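Local coordinates for monopolin complex subunit CSM1 (Candida glabrata, PDB 6MJC), which probably recruits the monopolin complex to kinetochores during chromosome segregation, through a globular domain that binds a peptide of the kinetochore protein Dsn1, at residues Q37-I43 / M108-N113; Y46-F50 / L98-F104; E64-P69 / L90-F96. All blocks are in the same frame, centred on the assembly; numbering follows the deposited sequence.

Overall arrangement
Contacts 1 and 2 set helix 101-113 against strand 44-52 and the loop before it, while contact 3 is strand pairing within the same sheet. Contact 2 packs the start of the helix on strand 44-52, and contact 3, with its centre about 8 Å from that of contact 2, adds strand 94-96 beside strand 63-69. Contact 1, at the helix's far end, has its centre about 16 Å from that of contact 2 and 17 Å from that of contact 3. Gln-37 OE1 of contact 1 lies 2.6 Å from Tyr-46 OH of contact 2, a probable hydrogen bond, while Phe-104 CE1 packs 3.5 Å from Tyr-67 CD1 of contact 3. The bound Dsn1 peptide reaches contacts 2 and 3 and pairs with strand 94-96.

Contact 1: residues Q37-I43 / M108-N113; sequences QGSKNGI and MSKSLN
Gln-37 lies obliquely across Met-108, its amide laid against the first turn of the segment 108-113. With CG anti to the backbone N (chi1 -170°) and an extended chain beyond, the amide reaches the helix: OE1 sits 3.4 Å from Met-108 CG, and NE2 is 3.6 Å from Ser-109 CB. OE1 is also hydrogen-bonded to Tyr-46 OH. At the NE2 end a water bridges the segments, 3.0 Å from Ser-109 OG and weakly bonded by Gln-37 NE2.

Leu-112 points its two methyls into the loop that links strands 30-37 and 44-52, so the last turns of the C-terminal helix rest on a hairpin connection of the sheet. Its CD1 lies 3.4 Å from Gln-37 O and 3.8 Å from Gly-38 CA, while CD2 faces Gly-42 O at 3.9 Å. Gly-38, at a positive phi of 116°, has no side chain to collide with Leu-112 CD1. Farther out, Asn-41 and Asn-113 turn their amide planes 66° apart without bonding, and Asn-41 CB rests 3.5 Å from Leu-112 O. That carbonyl is hydrogen-bonded by Lys-85 NZ; the loop around Ser-39 and Asn-41 is poorly ordered.

Contact 2: residues Y46-F50 / L98-F104; sequences YKLGF and LRSLNQF
Tyr-46 presents one face of its ring to the edge of Phe-104, an edge-to-face pair with planes at 82° and centroids 5.4 Å apart. Traced outward, the tyrosine begins at CB, which packs against Val-68 O of the next strand. A chi1 of 58° tucks CG over the main chain, flanked by N and C, and the ring reaches toward the helix. CD2 meets the terminal methyl of Met-108. Over the same face, across the ring, CE1 lies 3.9 Å from Phe-104 CZ, and ring carbon CZ is the same 3.9 Å from Phe-104 CE2. At the tip OH is 3.8 Å from Phe-104 CE2 and hydrogen-bonded to Gln-37.

This is the helix-on-sheet layer of an alpha+beta domain, helix 101-113 and its 3-10 lead-in packed on an antiparallel sheet. Leu-48 has CG at the edge of the Tyr-46 ring, in its plane, and CD1 loosely set 4.3 Å from Leu-101 CD1. Phe-50 crosses the two leucines at about a right angle and takes both at its ring edge: CE1 is 3.6 Å from Leu-98 CD1 and 3.8 Å from Leu-101 CD2. Helix 5-13 adds Phe-13, and Phe-104 touches an aromatic side chain of the bound peptide.

Contact 3: residues E64-P69 / L90-F96; sequences EVIYVP and LFETLSF
Two rings, Tyr-67 and Phe-96, stand on the same face of the sheet. Over one face of the Phe-96 ring comes Val-65 CB, a CH-pi contact 4.0 Å from the centroid and 28° off the ring normal; chi1 of 52° turns the ring over its strand partner in this way. Tyr-67 CB approaches the same ring obliquely, 3.9 Å from Phe-96 CE2. The Tyr-67 ring has Pro-69 N above the rim of one face, with Leu-90 O and Glu-92 O at its edge. There the phenol OH donates to Leu-90 O at 2.7 Å, in the carbonyl plane and on a lone pair, which fixes the ring's tip against the turn before strand 94-96. Leu-94 runs beside the tyrosine, its CD1 3.9 Å from Tyr-67 CD2.

The backbones pair antiparallel, with Val-65 opposite Phe-96 and Tyr-67 opposite Leu-94 as hydrogen-bonded pairs. Of the four bonds, Tyr-67 N to Leu-94 O is 2.8 Å and nearly straight at 171°, and Leu-94 N returns to Tyr-67 O at 3.0 Å. On the other face Ser-95 OG donates to Glu-64 OE1; the distance is very short, so its exact value is doubtful.

Strand 94-96 ends the sheet within the chain, and the Dsn1 peptide extends it, pairing in parallel with Leu-94 and Ser-95; a basic side chain of that peptide forms a salt bridge with Glu-92. Strand 44-52 flanks strand 63-69 on the other side, and helix 101-113 lies over the rings through Leu-101, Phe-104 and Met-108.

Contact 1: residues Q37-I43 / M108-N113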
ATOM      1  N   GLN A  37       2.596  -8.887  -1.700  1.00 57.25           N
ATOM      2  CA  GLN A  37       3.515  -9.183  -0.613  1.00 55.12           C
ATOM      3  C   GLN A  37       3.152 -10.518   0.007  1.00 63.66           C
ATOM      4  O   GLN A  37       1.969 -10.869   0.084  1.00 52.69           O
ATOM      5  CB  GLN A  37       3.471  -8.095   0.453  1.00 46.07           C
ATOM      6  CG  GLN A  37       4.548  -8.237   1.430  1.00 47.94           C
ATOM      7  CD  GLN A  37       4.641  -7.138   2.428  1.00 45.30           C
ATOM      8  OE1 GLN A  37       4.151  -6.048   2.233  1.00 45.99           O
ATOM      9  NE2 GLN A  37       5.300  -7.431   3.525  1.00 52.34           N
ATOM     10  N   GLY A  38       4.163 -11.275   0.414  1.00 67.02           N
ATOM     11  CA  GLY A  38       3.955 -12.499   1.162  1.00 88.03           C
ATOM     12  C   GLY A  38       4.430 -13.719   0.398  1.00 95.24           C
ATOM     13  O   GLY A  38       4.675 -13.688  -0.805  1.00 74.66           O
ATOM     14  N   SER A  39       4.553 -14.813   1.146  1.00134.99           N
ATOM     15  CA  SER A  39       5.168 -16.029   0.680  1.00155.24           C
ATOM     16  C   SER A  39       4.090 -17.099   0.485  1.00133.20           C
ATOM     17  O   SER A  39       2.920 -16.763   0.191  1.00 92.24           O
ATOM     18  CB  SER A  39       6.260 -16.405   1.681  1.00179.75           C
ATOM     19  OG  SER A  39       5.684 -16.610   2.951  1.00181.67           O
ATOM     20  N   LYS A  40       4.469 -18.364   0.663  1.00131.98           N
ATOM     21  CA  LYS A  40       3.506 -19.445   0.565  1.00127.74           C
ATOM     22  C   LYS A  40       2.387 -19.265   1.579  1.00153.13           C
ATOM     23  O   LYS A  40       1.216 -19.507   1.264  1.00171.89           O
ATOM     24  CB  LYS A  40       4.202 -20.790   0.771  1.00106.23           C
ATOM     25  N   ASN A  41       2.724 -18.840   2.803  1.00148.20           N
ATOM     26  CA  ASN A  41       1.740 -18.809   3.885  1.00130.19           C
ATOM     27  C   ASN A  41       0.516 -17.989   3.495  1.00126.96           C
ATOM     28  O   ASN A  41      -0.624 -18.455   3.621  1.00126.32           O
ATOM     29  CB  ASN A  41       2.371 -18.245   5.156  1.00115.59           C
ATOM     30  CG  ASN A  41       3.728 -18.845   5.440  1.00128.32           C
ATOM     31  OD1 ASN A  41       4.652 -18.713   4.637  1.00118.60           O
ATOM     32  ND2 ASN A  41       3.860 -19.504   6.586  1.00159.42           N
ATOM     33  N   GLY A  42       0.730 -16.767   3.024  1.00106.60           N
ATOM     34  CA  GLY A  42      -0.370 -15.927   2.590  1.00 89.14           C
ATOM     35  C   GLY A  42       0.133 -14.818   1.709  1.00 66.50           C
ATOM     36  O   GLY A  42       1.271 -14.357   1.847  1.00 70.57           O
ATOM     37  N   ILE A  43      -0.701 -14.406   0.764  1.00 72.81           N
ATOM     38  CA  ILE A  43      -0.372 -13.310  -0.133  1.00 71.70           C
ATOM     39  C   ILE A  43      -1.439 -12.238  -0.012  1.00 53.51           C
ATOM     40  O   ILE A  43      -2.641 -12.534  -0.079  1.00 56.88           O
ATOM     41  CB  ILE A  43      -0.249 -13.777  -1.593  1.00 76.51           C
ATOM     42  CG1 ILE A  43       0.989 -14.652  -1.770  1.00 86.86           C
ATOM     43  CG2 ILE A  43      -0.182 -12.565  -2.512  1.00 62.56           C
ATOM     44  CD1 ILE A  43       1.142 -15.230  -3.165  1.00 77.16           C
ATOM     45  N   MET A 108       2.701  -5.901   8.105  1.00 47.01           N
ATOM     46  CA  MET A 108       2.166  -6.727   7.020  1.00 40.09           C
ATOM     47  C   MET A 108       2.947  -8.026   6.904  1.00 48.45           C
ATOM     48  O   MET A 108       2.361  -9.104   6.758  1.00 49.18           O
ATOM     49  CB  MET A 108       2.194  -5.975   5.691  1.00 43.74           C
ATOM     50  CG  MET A 108       1.670  -6.785   4.511  1.00 42.76           C
ATOM     51  SD  MET A 108      -0.091  -7.015   4.504  1.00 44.29           S
ATOM     52  CE  MET A 108      -0.584  -5.362   4.025  1.00 40.97           C
ATOM     53  N   SER A 109       4.277  -7.950   6.984  1.00 46.47           N
ATOM     54  CA  SER A 109       5.085  -9.129   6.773  1.00 45.17           C
ATOM     55  C   SER A 109       4.856 -10.133   7.891  1.00 53.38           C
ATOM     56  O   SER A 109       4.705 -11.332   7.640  1.00 57.35           O
ATOM     57  CB  SER A 109       6.556  -8.722   6.671  1.00 52.96           C
ATOM     58  OG  SER A 109       7.324  -9.842   6.269  1.00 77.66           O
ATOM     59  N   LYS A 110       4.758  -9.656   9.126  1.00 53.96           N
ATOM     60  CA  LYS A 110       4.565 -10.571  10.238  1.00 56.25           C
ATOM     61  C   LYS A 110       3.165 -11.161  10.218  1.00 57.98           C
ATOM     62  O   LYS A 110       2.982 -12.338  10.542  1.00 57.50           O
ATOM     63  CB  LYS A 110       4.801  -9.855  11.557  1.00 53.36           C
ATOM     64  CG  LYS A 110       6.281  -9.576  11.863  1.00 62.75           C
ATOM     65  CD  LYS A 110       6.460  -8.963  13.252  1.00 74.10           C
ATOM     66  CE  LYS A 110       7.946  -8.739  13.570  1.00 91.61           C
ATOM     67  NZ  LYS A 110       8.159  -7.978  14.837  1.00120.24           N
ATOM     68  N   SER A 111       2.167 -10.348   9.877  1.00 51.80           N
ATOM     69  CA  SER A 111       0.792 -10.828   9.849  1.00 53.42           C
ATOM     70  C   SER A 111       0.641 -11.939   8.825  1.00 57.07           C
ATOM     71  O   SER A 111      -0.003 -12.958   9.099  1.00 57.30           O
ATOM     72  CB  SER A 111      -0.165  -9.678   9.561  1.00 51.78           C
ATOM     73  OG  SER A 111      -0.039  -8.646  10.530  1.00 54.17           O
ATOM     74  N   LEU A 112       1.262 -11.783   7.651  1.00 48.79           N
ATOM     75  CA  LEU A 112       1.133 -12.819   6.627  1.00 51.90           C
ATOM     76  C   LEU A 112       1.826 -14.109   7.025  1.00 53.84           C
ATOM     77  O   LEU A 112       1.404 -15.174   6.570  1.00 61.26           O
ATOM     78  CB  LEU A 112       1.689 -12.358   5.279  1.00 50.52           C
ATOM     79  CG  LEU A 112       0.957 -11.192   4.658  1.00 54.80           C
ATOM     80  CD1 LEU A 112       1.713 -10.543   3.499  1.00 50.17           C
ATOM     81  CD2 LEU A 112      -0.416 -11.689   4.166  1.00 57.60           C
ATOM     82  N   ASN A 113       2.887 -14.046   7.847  1.00 57.79           N
ATOM     83  CA  ASN A 113       3.642 -15.244   8.227  1.00 71.53           C
ATOM     84  C   ASN A 113       2.982 -16.024   9.356  1.00 90.88           C
ATOM     85  O   ASN A 113       3.218 -17.231   9.483  1.00133.91           O
ATOM     86  CB  ASN A 113       5.060 -14.871   8.675  1.00 76.73           C
ATOM     87  CG  ASN A 113       6.019 -14.727   7.524  1.00110.79           C
ATOM     88  OD1 ASN A 113       5.791 -15.269   6.443  1.00 89.84           O
ATOM     89  ND2 ASN A 113       7.106 -13.990   7.745  1.00157.99           N
TER
HETATM   90  O   HOH W   1       6.394 -10.573   3.541  1.00 58.42           O

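Contact 2: residues Y46-F50 / L98-F104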
ATOM      1  N   TYR A  46      -1.949  -5.130  -2.663  1.00 37.17           N
ATOM      2  CA  TYR A  46      -2.334  -3.777  -2.274  1.00 39.81           C
ATOM      3  C   TYR A  46      -1.656  -2.778  -3.192  1.00 39.02           C
ATOM      4  O   TYR A  46      -0.667  -3.078  -3.867  1.00 44.20           O
ATOM      5  CB  TYR A  46      -1.992  -3.485  -0.799  1.00 38.70           C
ATOM      6  CG  TYR A  46      -0.528  -3.631  -0.398  1.00 37.12           C
ATOM      7  CD1 TYR A  46       0.326  -2.540  -0.458  1.00 40.13           C
ATOM      8  CD2 TYR A  46      -0.025  -4.824   0.072  1.00 38.90           C
ATOM      9  CE1 TYR A  46       1.690  -2.653  -0.080  1.00 36.36           C
ATOM     10  CE2 TYR A  46       1.339  -4.952   0.446  1.00 39.08           C
ATOM     11  CZ  TYR A  46       2.169  -3.864   0.378  1.00 38.75           C
ATOM     12  OH  TYR A  46       3.500  -3.946   0.765  1.00 40.43           O
ATOM     13  N   LYS A  47      -2.174  -1.566  -3.167  1.00 35.79           N
ATOM     14  CA  LYS A  47      -1.610  -0.432  -3.890  1.00 38.25           C
ATOM     15  C   LYS A  47      -1.114   0.568  -2.861  1.00 41.66           C
ATOM     16  O   LYS A  47      -1.790   0.794  -1.861  1.00 38.38           O
ATOM     17  CB  LYS A  47      -2.717   0.158  -4.770  1.00 42.56           C
ATOM     18  CG  LYS A  47      -2.332   1.264  -5.701  1.00 48.77           C
ATOM     19  CD  LYS A  47      -3.650   1.663  -6.424  1.00 57.39           C
ATOM     20  CE  LYS A  47      -3.418   2.861  -7.276  1.00 60.37           C
ATOM     21  NZ  LYS A  47      -4.695   3.277  -7.855  1.00 49.76           N
ATOM     22  N   LEU A  48       0.094   1.107  -3.062  1.00 39.15           N
ATOM     23  CA  LEU A  48       0.620   2.208  -2.262  1.00 34.89           C
ATOM     24  C   LEU A  48       0.632   3.468  -3.111  1.00 39.79           C
ATOM     25  O   LEU A  48       1.043   3.448  -4.279  1.00 44.86           O
ATOM     26  CB  LEU A  48       2.043   1.927  -1.771  1.00 39.50           C
ATOM     27  CG  LEU A  48       2.182   0.887  -0.658  1.00 41.21           C
ATOM     28  CD1 LEU A  48       3.590   0.898  -0.216  1.00 42.12           C
ATOM     29  CD2 LEU A  48       1.225   1.145   0.509  1.00 40.14           C
ATOM     30  N   GLY A  49       0.253   4.567  -2.499  1.00 37.63           N
ATOM     31  CA  GLY A  49       0.423   5.869  -3.094  1.00 41.39           C
ATOM     32  C   GLY A  49       1.317   6.759  -2.264  1.00 48.71           C
ATOM     33  O   GLY A  49       1.126   6.876  -1.054  1.00 44.51           O
ATOM     34  N   PHE A  50       2.300   7.366  -2.900  1.00 46.45           N
ATOM     35  CA  PHE A  50       3.164   8.355  -2.274  1.00 44.87           C
ATOM     36  C   PHE A  50       2.738   9.706  -2.841  1.00 51.77           C
ATOM     37  O   PHE A  50       3.088  10.052  -3.974  1.00 52.32           O
ATOM     38  CB  PHE A  50       4.641   8.038  -2.527  1.00 46.35           C
ATOM     39  CG  PHE A  50       5.114   6.765  -1.858  1.00 55.58           C
ATOM     40  CD1 PHE A  50       5.457   6.742  -0.520  1.00 77.02           C
ATOM     41  CD2 PHE A  50       5.200   5.591  -2.569  1.00 80.78           C
ATOM     42  CE1 PHE A  50       5.885   5.566   0.082  1.00 86.63           C
ATOM     43  CE2 PHE A  50       5.632   4.422  -1.970  1.00 87.20           C
ATOM     44  CZ  PHE A  50       5.975   4.412  -0.643  1.00 76.55           C
ATOM     45  N   LEU A  98       5.091   9.002   6.109  1.00 45.42           N
ATOM     46  CA  LEU A  98       6.194   8.221   5.579  1.00 53.78           C
ATOM     47  C   LEU A  98       6.997   7.586   6.702  1.00 48.36           C
ATOM     48  O   LEU A  98       7.529   6.481   6.555  1.00 48.91           O
ATOM     49  CB  LEU A  98       7.056   9.149   4.741  1.00 59.35           C
ATOM     50  CG  LEU A  98       7.804   8.578   3.566  1.00 61.29           C
ATOM     51  CD1 LEU A  98       6.937   7.886   2.640  1.00 54.81           C
ATOM     52  CD2 LEU A  98       8.472   9.778   2.874  1.00 74.84           C
ATOM     53  N   ARG A  99       7.115   8.279   7.836  1.00 49.27           N
ATOM     54  CA  ARG A  99       7.892   7.716   8.929  1.00 49.18           C
ATOM     55  C   ARG A  99       7.324   6.417   9.489  1.00 49.90           C
ATOM     56  O   ARG A  99       8.004   5.763  10.294  1.00 56.98           O
ATOM     57  CB  ARG A  99       8.013   8.720  10.080  1.00 53.82           C
ATOM     58  CG  ARG A  99       6.708   9.343  10.492  1.00 65.50           C
ATOM     59  CD  ARG A  99       6.847  10.228  11.722  1.00 79.28           C
ATOM     60  NE  ARG A  99       5.654  11.056  11.856  1.00 78.32           N
ATOM     61  CZ  ARG A  99       4.591  10.724  12.571  1.00 81.79           C
ATOM     62  NH1 ARG A  99       4.572   9.579  13.244  1.00 77.99           N
ATOM     63  NH2 ARG A  99       3.550  11.539  12.613  1.00 88.70           N
ATOM     64  N   SER A 100       6.076   6.090   9.185  1.00 45.20           N
ATOM     65  CA  SER A 100       5.452   4.813   9.558  1.00 44.29           C
ATOM     66  C   SER A 100       5.524   3.736   8.489  1.00 47.45           C
ATOM     67  O   SER A 100       4.948   2.654   8.675  1.00 45.58           O
ATOM     68  CB  SER A 100       3.984   5.048   9.938  1.00 56.45           C
ATOM     69  OG  SER A 100       3.944   5.791  11.159  1.00 75.71           O
ATOM     70  N   LEU A 101       6.186   3.987   7.363  1.00 48.50           N
ATOM     71  CA  LEU A 101       6.185   2.982   6.308  1.00 45.91           C
ATOM     72  C   LEU A 101       6.900   1.708   6.759  1.00 42.26           C
ATOM     73  O   LEU A 101       6.449   0.591   6.448  1.00 44.85           O
ATOM     74  CB  LEU A 101       6.834   3.575   5.068  1.00 49.49           C
ATOM     75  CG  LEU A 101       6.868   2.678   3.836  1.00 47.00           C
ATOM     76  CD1 LEU A 101       5.516   2.279   3.360  1.00 45.53           C
ATOM     77  CD2 LEU A 101       7.631   3.394   2.691  1.00 48.98           C
ATOM     78  N   ASN A 102       7.977   1.854   7.492  1.00 44.41           N
ATOM     79  CA  ASN A 102       8.682   0.691   8.033  1.00 48.87           C
ATOM     80  C   ASN A 102       7.769  -0.116   8.960  1.00 50.32           C
ATOM     81  O   ASN A 102       7.665  -1.343   8.834  1.00 51.16           O
ATOM     82  CB  ASN A 102       9.941   1.139   8.762  1.00 50.05           C
ATOM     83  CG  ASN A 102      10.793  -0.034   9.224  1.00 57.11           C
ATOM     84  OD1 ASN A 102      11.158  -0.130  10.397  1.00 63.77           O
ATOM     85  ND2 ASN A 102      11.083  -0.956   8.314  1.00 58.71           N
ATOM     86  N   GLN A 103       7.079   0.561   9.893  1.00 48.06           N
ATOM     87  CA  GLN A 103       6.144  -0.144  10.768  1.00 59.22           C
ATOM     88  C   GLN A 103       5.086  -0.883   9.949  1.00 51.86           C
ATOM     89  O   GLN A 103       4.687  -2.000  10.292  1.00 43.83           O
ATOM     90  CB  GLN A 103       5.477   0.835  11.742  1.00 93.13           C
ATOM     91  CG  GLN A 103       6.400   1.542  12.724  1.00106.47           C
ATOM     92  CD  GLN A 103       5.654   2.566  13.564  1.00102.27           C
ATOM     93  OE1 GLN A 103       4.548   2.310  14.045  1.00 82.13           O
ATOM     94  NE2 GLN A 103       6.247   3.735  13.725  1.00132.81           N
ATOM     95  N   PHE A 104       4.589  -0.250   8.888  1.00 40.00           N
ATOM     96  CA  PHE A 104       3.572  -0.862   8.037  1.00 42.74           C
ATOM     97  C   PHE A 104       4.102  -2.130   7.385  1.00 44.33           C
ATOM     98  O   PHE A 104       3.463  -3.180   7.431  1.00 42.57           O
ATOM     99  CB  PHE A 104       3.147   0.100   6.942  1.00 40.67           C
ATOM    100  CG  PHE A 104       2.454  -0.592   5.785  1.00 38.85           C
ATOM    101  CD1 PHE A 104       1.118  -0.884   5.846  1.00 41.88           C
ATOM    102  CD2 PHE A 104       3.157  -0.996   4.660  1.00 44.84           C
ATOM    103  CE1 PHE A 104       0.485  -1.533   4.801  1.00 37.74           C
ATOM    104  CE2 PHE A 104       2.531  -1.647   3.615  1.00 41.10           C
ATOM    105  CZ  PHE A 104       1.195  -1.943   3.693  1.00 39.45           C
TER

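Contact 3: residues E64-P69 / L90-F96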
ATOM      1  N   GLU A  64       2.393  12.005   2.206  1.00 67.79           N
ATOM      2  CA  GLU A  64       1.740  10.932   2.943  1.00 48.23           C
ATOM      3  C   GLU A  64       1.748   9.654   2.113  1.00 43.94           C
ATOM      4  O   GLU A  64       1.913   9.682   0.887  1.00 49.03           O
ATOM      5  CB  GLU A  64       0.281  11.319   3.296  1.00 51.34           C
ATOM      6  CG  GLU A  64      -0.687  11.285   2.123  1.00 61.75           C
ATOM      7  CD  GLU A  64      -2.133  11.674   2.521  1.00 79.62           C
ATOM      8  OE1 GLU A  64      -2.487  11.618   3.728  1.00 74.94           O
ATOM      9  OE2 GLU A  64      -2.907  12.033   1.609  1.00 80.02           O
ATOM     10  N   VAL A  65       1.552   8.526   2.788  1.00 42.45           N
ATOM     11  CA  VAL A  65       1.361   7.254   2.103  1.00 38.69           C
ATOM     12  C   VAL A  65      -0.112   6.859   2.142  1.00 39.75           C
ATOM     13  O   VAL A  65      -0.770   6.904   3.191  1.00 40.79           O
ATOM     14  CB  VAL A  65       2.213   6.139   2.721  1.00 39.63           C
ATOM     15  CG1 VAL A  65       2.038   4.863   1.907  1.00 47.31           C
ATOM     16  CG2 VAL A  65       3.699   6.475   2.764  1.00 40.50           C
ATOM     17  N   ILE A  66      -0.623   6.439   0.998  1.00 39.17           N
ATOM     18  CA  ILE A  66      -1.978   5.888   0.884  1.00 38.69           C
ATOM     19  C   ILE A  66      -1.845   4.379   0.658  1.00 38.31           C
ATOM     20  O   ILE A  66      -1.190   3.948  -0.290  1.00 41.29           O
ATOM     21  CB  ILE A  66      -2.788   6.533  -0.264  1.00 38.19           C
ATOM     22  CG1 ILE A  66      -2.836   8.071  -0.177  1.00 40.33           C
ATOM     23  CG2 ILE A  66      -4.230   5.893  -0.316  1.00 44.30           C
ATOM     24  CD1 ILE A  66      -3.485   8.738   1.049  1.00 43.65           C
ATOM     25  N   TYR A  67      -2.586   3.586   1.437  1.00 37.18           N
ATOM     26  CA  TYR A  67      -2.602   2.128   1.330  1.00 33.75           C
ATOM     27  C   TYR A  67      -3.988   1.699   0.904  1.00 34.67           C
ATOM     28  O   TYR A  67      -4.964   2.076   1.538  1.00 33.94           O
ATOM     29  CB  TYR A  67      -2.258   1.443   2.667  1.00 41.89           C
ATOM     30  CG  TYR A  67      -2.705  -0.023   2.813  1.00 36.84           C
ATOM     31  CD1 TYR A  67      -1.911  -1.070   2.362  1.00 39.06           C
ATOM     32  CD2 TYR A  67      -3.869  -0.345   3.462  1.00 37.04           C
ATOM     33  CE1 TYR A  67      -2.304  -2.385   2.536  1.00 36.82           C
ATOM     34  CE2 TYR A  67      -4.265  -1.692   3.634  1.00 35.80           C
ATOM     35  CZ  TYR A  67      -3.496  -2.689   3.126  1.00 34.76           C
ATOM     36  OH  TYR A  67      -3.831  -4.008   3.297  1.00 37.06           O
ATOM     37  N   VAL A  68      -4.075   0.924  -0.167  1.00 34.44           N
ATOM     38  CA  VAL A  68      -5.364   0.479  -0.707  1.00 36.58           C
ATOM     39  C   VAL A  68      -5.367  -1.044  -0.784  1.00 37.14           C
ATOM     40  O   VAL A  68      -4.632  -1.635  -1.591  1.00 34.76           O
ATOM     41  CB  VAL A  68      -5.610   1.053  -2.109  1.00 37.78           C
ATOM     42  CG1 VAL A  68      -7.052   0.653  -2.610  1.00 40.12           C
ATOM     43  CG2 VAL A  68      -5.463   2.521  -2.155  1.00 39.09           C
ATOM     44  N   PRO A  69      -6.130  -1.750   0.040  1.00 35.18           N
ATOM     45  CA  PRO A  69      -6.149  -3.211  -0.087  1.00 35.69           C
ATOM     46  C   PRO A  69      -6.894  -3.648  -1.348  1.00 35.03           C
ATOM     47  O   PRO A  69      -7.950  -3.117  -1.664  1.00 36.72           O
ATOM     48  CB  PRO A  69      -6.868  -3.649   1.193  1.00 36.44           C
ATOM     49  CG  PRO A  69      -7.782  -2.535   1.529  1.00 38.48           C
ATOM     50  CD  PRO A  69      -7.060  -1.257   1.072  1.00 37.48           C
ATOM     51  N   LEU A  90      -6.181  -3.411   8.036  1.00 39.97           N
ATOM     52  CA  LEU A  90      -5.551  -3.699   6.764  1.00 36.24           C
ATOM     53  C   LEU A  90      -6.541  -4.140   5.686  1.00 37.29           C
ATOM     54  O   LEU A  90      -6.110  -4.470   4.582  1.00 41.45           O
ATOM     55  CB  LEU A  90      -4.459  -4.754   6.939  1.00 37.36           C
ATOM     56  CG  LEU A  90      -3.211  -4.330   7.719  1.00 43.65           C
ATOM     57  CD1 LEU A  90      -2.210  -5.449   7.765  1.00 45.99           C
ATOM     58  CD2 LEU A  90      -2.611  -3.076   7.060  1.00 41.23           C
ATOM     59  N   PHE A  91      -7.829  -4.145   5.964  1.00 38.66           N
ATOM     60  CA  PHE A  91      -8.878  -4.366   4.971  1.00 38.21           C
ATOM     61  C   PHE A  91      -9.608  -3.053   4.661  1.00 39.29           C
ATOM     62  O   PHE A  91     -10.698  -3.055   4.065  1.00 40.99           O
ATOM     63  CB  PHE A  91      -9.811  -5.486   5.479  1.00 40.58           C
ATOM     64  CG  PHE A  91      -9.070  -6.791   5.661  1.00 45.33           C
ATOM     65  CD1 PHE A  91      -8.763  -7.596   4.562  1.00 47.96           C
ATOM     66  CD2 PHE A  91      -8.556  -7.159   6.918  1.00 42.29           C
ATOM     67  CE1 PHE A  91      -7.989  -8.751   4.708  1.00 48.05           C
ATOM     68  CE2 PHE A  91      -7.825  -8.300   7.073  1.00 47.08           C
ATOM     69  CZ  PHE A  91      -7.509  -9.106   5.976  1.00 47.67           C
ATOM     70  N   GLU A  92      -9.029  -1.921   5.045  1.00 35.65           N
ATOM     71  CA  GLU A  92      -9.560  -0.638   4.609  1.00 38.43           C
ATOM     72  C   GLU A  92      -8.491   0.268   4.029  1.00 38.87           C
ATOM     73  O   GLU A  92      -7.280   0.077   4.227  1.00 37.05           O
ATOM     74  CB  GLU A  92     -10.240   0.118   5.756  1.00 52.99           C
ATOM     75  CG  GLU A  92      -9.555  -0.007   7.053  1.00 80.62           C
ATOM     76  CD  GLU A  92     -10.385   0.574   8.174  1.00 94.38           C
ATOM     77  OE1 GLU A  92     -11.118   1.555   7.918  1.00102.11           O
ATOM     78  OE2 GLU A  92     -10.313   0.048   9.301  1.00 92.61           O
ATOM     79  N   THR A  93      -8.941   1.303   3.332  1.00 34.89           N
ATOM     80  CA  THR A  93      -7.978   2.266   2.778  1.00 34.34           C
ATOM     81  C   THR A  93      -7.447   3.155   3.885  1.00 36.66           C
ATOM     82  O   THR A  93      -8.223   3.689   4.658  1.00 37.94           O
ATOM     83  CB  THR A  93      -8.623   3.118   1.678  1.00 39.83           C
ATOM     84  OG1 THR A  93      -9.009   2.212   0.638  1.00 40.02           O
ATOM     85  CG2 THR A  93      -7.638   4.158   1.156  1.00 38.64           C
ATOM     86  N   LEU A  94      -6.133   3.300   3.965  1.00 36.49           N
ATOM     87  CA  LEU A  94      -5.463   4.009   5.034  1.00 37.19           C
ATOM     88  C   LEU A  94      -4.574   5.119   4.476  1.00 38.06           C
ATOM     89  O   LEU A  94      -4.024   5.014   3.385  1.00 39.36           O
ATOM     90  CB  LEU A  94      -4.566   3.038   5.858  1.00 41.22           C
ATOM     91  CG  LEU A  94      -5.259   1.802   6.436  1.00 40.66           C
ATOM     92  CD1 LEU A  94      -4.232   0.883   7.141  1.00 40.71           C
ATOM     93  CD2 LEU A  94      -6.303   2.224   7.442  1.00 44.99           C
ATOM     94  N   SER A  95      -4.322   6.140   5.293  1.00 37.15           N
ATOM     95  CA  SER A  95      -3.275   7.131   5.098  1.00 41.01           C
ATOM     96  C   SER A  95      -2.343   7.060   6.307  1.00 46.20           C
ATOM     97  O   SER A  95      -2.796   6.819   7.447  1.00 41.71           O
ATOM     98  CB  SER A  95      -3.886   8.538   4.948  1.00 48.01           C
ATOM     99  OG  SER A  95      -2.895   9.528   5.028  1.00 71.53           O
ATOM    100  N   PHE A  96      -1.040   7.250   6.078  1.00 42.08           N
ATOM    101  CA  PHE A  96      -0.111   7.313   7.196  1.00 40.25           C
ATOM    102  C   PHE A  96       1.139   8.070   6.760  1.00 45.33           C
ATOM    103  O   PHE A  96       1.421   8.187   5.556  1.00 43.64           O
ATOM    104  CB  PHE A  96       0.217   5.898   7.767  1.00 42.89           C
ATOM    105  CG  PHE A  96       0.673   4.864   6.749  1.00 39.88           C
ATOM    106  CD1 PHE A  96       2.002   4.792   6.371  1.00 41.84           C
ATOM    107  CD2 PHE A  96      -0.205   3.968   6.241  1.00 43.15           C
ATOM    108  CE1 PHE A  96       2.430   3.826   5.432  1.00 40.82           C
ATOM    109  CE2 PHE A  96       0.196   2.999   5.337  1.00 45.61           C
ATOM    110  CZ  PHE A  96       1.525   2.938   4.935  1.00 41.28           C
TER